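Local coordinates for protein Non-reducing end alpha-L-arabinofuranosidase BoGH43B (Bacteroides ovatus, PDB 5JOZ) that cleaves terminal non-reducing alpha-L-arabinofuranoside residues from the branches of xyloglucan during its degradation, at residues 53-62 and 105-116. Sequence-based numbering, arbitrary orientation.
Sequences IGHALSRPEN and VTAKNPAGPWSD
Gly54, at the outer edge of its sheet, passes 4.7 Å from Ala111 between CA atoms, and from there the chain through Ala56 to Asn62 runs alongside the loop that leaves strand 102-107. No direct backbone bond ties the two; instead one water accepts from His55 N and donates to Ala111 O. The indole of Trp114 is sandwiched: Ala56 CA sits over its five-membered ring in a CH-pi contact, 3.7 Å from the centroid, while Ala107 CB covers the opposite face. Val105 continues this apolar layer, its CG2 lying 3.9 Å from Leu57 CD2. Further along, polar groups take over. Arg59 bends at chi3 (-47°) and brings its guanidinium edge to the loop, where NH1 (2.8 Å) and NH2 (3.0 Å) both grip the single carbonyl oxygen Trp114 O. NH2 also forms a salt bridge with Asp116 OD1, almost in the guanidinium plane, and NE a weak one with Glu61 OE2, a network that probably eases the closeness of the two carboxylates. Over one guanidinium face, toward its rim, Asn62 ND2 gives a nearly straight bond (177°) to Ser115 O, reaching that oxygen from above its carbonyl plane. A methionine in place of Arg59 has no N-H for Trp114 O and would probably leave Glu61 and Asp116 close together without their shared cation. The whole illustrates how neighbouring blades of a beta-propeller are joined: outer strand 51-55 and its exit loop pack on the end of strand 102-107 and the loop following it in the next blade, within the five-bladed catalytic domain characteristic of glycoside hydrolase family 43.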
loop_
_atom_site.group_PDB
_atom_site.type_symbol
_atom_site.label_atom_id
_atom_site.label_comp_id
_atom_site.label_asym_id
_atom_site.label_seq_id
_atom_site.Cartn_x
_atom_site.Cartn_y
_atom_site.Cartn_z
ATOM N N ILE A 53 12.460 -4.826 -0.541
ATOM C CA ILE A 53 13.808 -4.586 -1.106
ATOM C C ILE A 53 14.001 -3.244 -1.821
ATOM O O ILE A 53 15.136 -2.835 -2.073
ATOM C CB ILE A 53 14.253 -5.725 -2.064
ATOM C CG1 ILE A 53 13.308 -5.873 -3.267
ATOM C CG2 ILE A 53 14.369 -7.052 -1.314
ATOM C CD1 ILE A 53 13.977 -6.560 -4.438
ATOM N N GLY A 54 12.911 -2.568 -2.164
ATOM C CA GLY A 54 13.006 -1.285 -2.843
ATOM C C GLY A 54 11.625 -0.780 -3.178
ATOM O O GLY A 54 10.622 -1.324 -2.703
ATOM N N HIS A 55 11.580 0.274 -3.982
ATOM C CA HIS A 55 10.335 0.807 -4.511
ATOM C C HIS A 55 10.551 1.101 -5.988
ATOM O O HIS A 55 11.632 1.540 -6.383
ATOM C CB HIS A 55 9.942 2.076 -3.747
ATOM C CG HIS A 55 9.739 1.855 -2.281
ATOM N ND1 HIS A 55 10.789 1.690 -1.405
ATOM C CD2 HIS A 55 8.612 1.755 -1.538
ATOM C CE1 HIS A 55 10.316 1.480 -0.189
ATOM N NE2 HIS A 55 8.999 1.525 -0.241
ATOM N N ALA A 56 9.540 0.852 -6.810
ATOM C CA ALA A 56 9.650 1.133 -8.240
ATOM C C ALA A 56 9.822 2.626 -8.474
ATOM O O ALA A 56 10.550 3.031 -9.372
ATOM C CB ALA A 56 8.442 0.627 -8.994
ATOM N N LEU A 57 9.158 3.431 -7.645
ATOM C CA LEU A 57 9.149 4.881 -7.795
ATOM C C LEU A 57 9.792 5.560 -6.564
ATOM O O LEU A 57 9.111 6.160 -5.713
ATOM C CB LEU A 57 7.710 5.356 -8.069
ATOM C CG LEU A 57 6.853 4.549 -9.072
ATOM C CD1 LEU A 57 5.478 5.175 -9.170
ATOM C CD2 LEU A 57 7.488 4.444 -10.467
ATOM N N SER A 58 11.122 5.460 -6.514
ATOM C CA SER A 58 11.959 6.001 -5.429
ATOM C C SER A 58 12.468 7.442 -5.649
ATOM O O SER A 58 13.231 7.947 -4.814
ATOM C CB SER A 58 13.179 5.088 -5.203
ATOM O OG SER A 58 12.808 3.744 -4.917
ATOM N N ARG A 59 12.074 8.096 -6.747
ATOM C CA ARG A 59 12.539 9.458 -7.049
ATOM C C ARG A 59 11.363 10.352 -7.443
ATOM O O ARG A 59 10.355 9.857 -7.931
ATOM C CB ARG A 59 13.593 9.418 -8.171
ATOM C CG ARG A 59 14.862 8.648 -7.791
ATOM C CD ARG A 59 15.981 8.760 -8.825
ATOM N NE ARG A 59 15.532 8.543 -10.209
ATOM C CZ ARG A 59 15.275 7.359 -10.771
ATOM N NH1 ARG A 59 15.385 6.221 -10.081
ATOM N NH2 ARG A 59 14.887 7.305 -12.042
ATOM N N PRO A 60 11.487 11.675 -7.242
ATOM C CA PRO A 60 10.386 12.576 -7.632
ATOM C C PRO A 60 10.064 12.631 -9.151
ATOM O O PRO A 60 8.928 12.926 -9.523
ATOM C CB PRO A 60 10.846 13.952 -7.116
ATOM C CG PRO A 60 12.323 13.845 -6.902
ATOM C CD PRO A 60 12.621 12.401 -6.625
ATOM N N GLU A 61 11.035 12.359 -10.015
ATOM C CA GLU A 61 10.764 12.399 -11.467
ATOM C C GLU A 61 9.935 11.205 -11.964
ATOM O O GLU A 61 9.204 11.347 -12.937
ATOM C CB GLU A 61 12.039 12.602 -12.304
ATOM C CG GLU A 61 13.123 11.540 -12.164
ATOM C CD GLU A 61 14.316 11.968 -11.315
ATOM O OE1 GLU A 61 14.118 12.632 -10.264
ATOM O OE2 GLU A 61 15.457 11.614 -11.705
ATOM N N ASN A 62 10.032 10.051 -11.291
ATOM C CA ASN A 62 9.149 8.899 -11.589
ATOM C C ASN A 62 7.935 8.714 -10.648
ATOM O O ASN A 62 7.151 7.796 -10.862
ATOM C CB ASN A 62 9.937 7.578 -11.798
ATOM C CG ASN A 62 10.711 7.113 -10.574
ATOM O OD1 ASN A 62 10.439 7.508 -9.446
ATOM N ND2 ASN A 62 11.699 6.250 -10.806
ATOM N N VAL A 105 8.149 1.850 -15.799
ATOM C CA VAL A 105 9.565 2.001 -15.467
ATOM C C VAL A 105 10.222 0.630 -15.521
ATOM O O VAL A 105 9.549 -0.379 -15.339
ATOM C CB VAL A 105 9.781 2.623 -14.060
ATOM C CG1 VAL A 105 9.375 4.085 -14.054
ATOM C CG2 VAL A 105 9.022 1.868 -12.976
ATOM N N THR A 106 11.537 0.613 -15.737
ATOM C CA THR A 106 12.296 -0.619 -15.944
ATOM C C THR A 106 13.532 -0.712 -15.057
ATOM O O THR A 106 14.026 0.290 -14.569
ATOM C CB THR A 106 12.765 -0.781 -17.426
ATOM O OG1 THR A 106 13.777 0.179 -17.748
ATOM C CG2 THR A 106 11.598 -0.637 -18.390
ATOM N N ALA A 107 14.035 -1.930 -14.874
ATOM C CA ALA A 107 15.241 -2.158 -14.075
ATOM C C ALA A 107 15.918 -3.491 -14.404
ATOM O O ALA A 107 15.268 -4.440 -14.836
ATOM C CB ALA A 107 14.895 -2.111 -12.593
ATOM N N LYS A 108 17.230 -3.544 -14.199
ATOM C CA LYS A 108 17.978 -4.800 -14.245
ATOM C C LYS A 108 17.899 -5.469 -12.869
ATOM O O LYS A 108 17.744 -6.677 -12.776
ATOM C CB LYS A 108 19.440 -4.544 -14.649
ATOM N N ASN A 109 18.004 -4.662 -11.810
ATOM C CA ASN A 109 17.916 -5.112 -10.422
ATOM C C ASN A 109 16.552 -4.646 -9.874
ATOM O O ASN A 109 16.270 -3.443 -9.867
ATOM C CB ASN A 109 19.062 -4.473 -9.625
ATOM C CG ASN A 109 19.304 -5.134 -8.268
ATOM O OD1 ASN A 109 18.384 -5.550 -7.557
ATOM N ND2 ASN A 109 20.564 -5.213 -7.897
ATOM N N PRO A 110 15.704 -5.581 -9.392
ATOM C CA PRO A 110 14.405 -5.162 -8.873
ATOM C C PRO A 110 14.486 -4.332 -7.578
ATOM O O PRO A 110 13.532 -3.637 -7.245
ATOM C CB PRO A 110 13.688 -6.492 -8.637
ATOM C CG PRO A 110 14.784 -7.450 -8.332
ATOM C CD PRO A 110 15.946 -7.020 -9.165
ATOM N N ALA A 111 15.618 -4.396 -6.875
ATOM C CA ALA A 111 15.901 -3.487 -5.748
ATOM C C ALA A 111 16.113 -2.048 -6.188
ATOM O O ALA A 111 15.974 -1.139 -5.377
ATOM C CB ALA A 111 17.121 -3.961 -4.970
ATOM N N GLY A 112 16.473 -1.851 -7.457
ATOM C CA GLY A 112 16.734 -0.529 -8.033
ATOM C C GLY A 112 18.175 -0.442 -8.528
ATOM O O GLY A 112 18.988 -1.316 -8.207
ATOM N N PRO A 113 18.528 0.602 -9.281
ATOM C CA PRO A 113 17.657 1.736 -9.605
ATOM C C PRO A 113 16.667 1.466 -10.743
ATOM O O PRO A 113 16.974 0.704 -11.667
ATOM C CB PRO A 113 18.665 2.795 -10.063
ATOM C CG PRO A 113 19.755 1.993 -10.713
ATOM C CD PRO A 113 19.897 0.798 -9.812
ATOM N N TRP A 114 15.500 2.101 -10.678
ATOM C CA TRP A 114 14.528 2.051 -11.767
ATOM C C TRP A 114 14.671 3.286 -12.649
ATOM O O TRP A 114 15.101 4.333 -12.187
ATOM C CB TRP A 114 13.105 1.973 -11.218
ATOM C CG TRP A 114 12.808 0.661 -10.519
ATOM C CD1 TRP A 114 13.155 0.314 -9.245
ATOM C CD2 TRP A 114 12.103 -0.460 -11.059
ATOM N NE1 TRP A 114 12.715 -0.951 -8.964
ATOM C CE2 TRP A 114 12.063 -1.450 -10.053
ATOM C CE3 TRP A 114 11.507 -0.726 -12.301
ATOM C CZ2 TRP A 114 11.450 -2.693 -10.247
ATOM C CZ3 TRP A 114 10.892 -1.955 -12.496
ATOM C CH2 TRP A 114 10.865 -2.927 -11.468
ATOM N N SER A 115 14.267 3.157 -13.907
ATOM C CA SER A 115 14.286 4.264 -14.861
ATOM C C SER A 115 13.258 5.364 -14.554
ATOM O O SER A 115 12.366 5.207 -13.691
ATOM C CB SER A 115 14.007 3.733 -16.275
ATOM O OG SER A 115 12.642 3.348 -16.428
ATOM N N ASP A 116 13.379 6.465 -15.302
ATOM C CA ASP A 116 12.350 7.509 -15.359
ATOM C C ASP A 116 11.145 6.928 -16.096
ATOM O O ASP A 116 11.273 5.889 -16.739
ATOM C CB ASP A 116 12.902 8.762 -16.059
ATOM C CG ASP A 116 13.987 9.478 -15.238
ATOM O OD1 ASP A 116 14.165 9.178 -14.034
ATOM O OD2 ASP A 116 14.660 10.363 -15.802
HETATM O O HOH W 1 14.221 1.047 -5.096
#